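Local structure of transcriptional regulator (Rhodococcus sp., 2O0Y) at residues I26-L31 / A60-R65. The protein probably binds DNA as an IclR-family transcriptional regulator, working through an N-terminal helix-turn-helix domain joined to a larger C-terminal domain. Residues are numbered along the deposited sequence; the frame is centred on the assembly and turned at random.
Sequences IDLLEL and ATMCAR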
# COMPACT_ATOMS: atom_id res chain seq x y z
N ILE B 26 -14.03 10.44 13.44
CA ILE B 26 -13.06 9.53 14.07
C ILE B 26 -13.74 8.31 14.70
O ILE B 26 -13.26 7.18 14.53
CB ILE B 26 -12.17 10.31 15.09
CG1 ILE B 26 -11.41 11.43 14.36
CG2 ILE B 26 -11.19 9.36 15.82
CD1 ILE B 26 -10.77 12.50 15.35
N ASP B 27 -14.82 8.49 15.46
CA ASP B 27 -15.51 7.35 16.05
C ASP B 27 -15.98 6.32 15.01
O ASP B 27 -16.03 5.08 15.26
CB ASP B 27 -16.73 7.86 16.89
CG ASP B 27 -16.31 8.65 18.09
OD1 ASP B 27 -15.10 8.63 18.44
OD2 ASP B 27 -17.18 9.35 18.68
N LEU B 28 -16.38 6.81 13.84
CA LEU B 28 -16.85 5.91 12.76
C LEU B 28 -15.67 5.17 12.16
O LEU B 28 -15.72 3.96 11.99
CB LEU B 28 -17.58 6.72 11.64
CG LEU B 28 -18.95 7.26 12.10
CD1 LEU B 28 -19.49 8.31 11.07
CD2 LEU B 28 -19.98 6.06 12.13
N LEU B 29 -14.59 5.88 11.86
CA LEU B 29 -13.40 5.23 11.28
C LEU B 29 -12.81 4.22 12.23
O LEU B 29 -12.29 3.19 11.83
CB LEU B 29 -12.37 6.31 10.96
CG LEU B 29 -12.70 7.26 9.81
CD1 LEU B 29 -11.69 8.41 9.73
CD2 LEU B 29 -12.63 6.40 8.51
N GLU B 30 -12.88 4.50 13.52
CA GLU B 30 -12.39 3.52 14.51
C GLU B 30 -13.09 2.18 14.48
O GLU B 30 -12.58 1.19 15.00
CB GLU B 30 -12.53 4.11 15.91
CG GLU B 30 -11.61 5.30 16.13
CD GLU B 30 -10.22 4.89 16.51
OE1 GLU B 30 -9.95 3.66 16.66
OE2 GLU B 30 -9.37 5.80 16.66
N LEU B 31 -14.27 2.11 13.86
CA LEU B 31 -14.97 0.82 13.84
C LEU B 31 -14.40 -0.08 12.71
O LEU B 31 -14.71 -1.24 12.63
CB LEU B 31 -16.49 1.04 13.55
CG LEU B 31 -17.26 1.66 14.72
CD1 LEU B 31 -18.68 2.07 14.24
CD2 LEU B 31 -17.29 0.65 15.85
N ALA B 60 -22.32 9.95 4.02
CA ALA B 60 -22.46 10.65 2.75
C ALA B 60 -21.25 11.57 2.45
O ALA B 60 -20.64 11.46 1.37
CB ALA B 60 -23.74 11.44 2.73
N THR B 61 -20.90 12.46 3.38
CA THR B 61 -19.74 13.34 3.20
C THR B 61 -18.45 12.53 3.02
O THR B 61 -17.63 12.84 2.15
CB THR B 61 -19.55 14.33 4.39
OG1 THR B 61 -20.65 15.24 4.41
CG2 THR B 61 -18.31 15.19 4.15
N MSE B 62 -18.27 11.50 3.84
CA MSE B 62 -17.10 10.58 3.76
C MSE B 62 -16.99 9.85 2.44
O MSE B 62 -15.89 9.77 1.86
CB MSE B 62 -17.18 9.58 4.94
CG MSE B 62 -16.92 10.28 6.25
SE MSE B 62 -17.49 9.25 7.86
CE MSE B 62 -15.83 8.08 8.04
N CYS B 63 -18.12 9.35 1.91
CA CYS B 63 -18.13 8.68 0.61
C CYS B 63 -17.84 9.72 -0.49
O CYS B 63 -17.05 9.47 -1.37
CB CYS B 63 -19.51 8.04 0.34
SG CYS B 63 -19.70 6.49 1.16
N ALA B 64 -18.47 10.90 -0.41
CA ALA B 64 -18.21 11.93 -1.40
C ALA B 64 -16.73 12.25 -1.49
O ALA B 64 -16.22 12.60 -2.53
CB ALA B 64 -19.00 13.17 -1.09
N ARG B 65 -16.03 12.14 -0.37
CA ARG B 65 -14.62 12.45 -0.34
C ARG B 65 -13.71 11.21 -0.51
O ARG B 65 -12.49 11.32 -0.39
CB ARG B 65 -14.30 13.11 1.00
CG ARG B 65 -13.04 13.92 0.97
CD ARG B 65 -13.22 15.28 0.15
NE ARG B 65 -11.90 15.89 0.12
CZ ARG B 65 -11.51 16.89 0.89
NH1 ARG B 65 -12.36 17.48 1.75
NH2 ARG B 65 -10.26 17.32 0.77
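Arg65 NH2 is gripped by two carboxylates of the second subunit, forming salt bridges to OD1 of its Asp27 and OE2 of its Glu30, and Asp27 OD1 returns the bridge to Arg65 NH2 of that subunit; between the two segments themselves, Met62 meets Leu28 and Leu29. No hydrogen bond spans this contact; it is wholly apolar and rests on three buried side chains. Met62, modelled as selenomethionine, does most of the bridging, because the backbones stand well apart: Leu29 CA and Met62 CA, the closest such pair, are 9.9 Å from each other. Its chain runs out nearly straight through chi2 (164°) and then bends at chi3 (83°), which turns the terminal methyl toward Leu29. The selenium meets one branch of Leu28, Met62 SE to Leu28 CD1 at 3.9 Å. Past the bend, Met62 CE lies 3.6 Å from CD2 and 3.7 Å from CG of Leu29. Both leucines come at Met62 obliquely. The segments bury 122 Å² between them. Val67 packs on both Leu29 and Met62, and Leu78 of strand 75-78 adds to Leu29. In this corner of the helix-turn-helix domain, helix 18-29 meets helix 52-64 through Met62 and, elsewhere along helix 52-64, through Leu28 on Val55 and Leu58, while Leu28 also packs against Leu44 and Thr48 of helix 41-48.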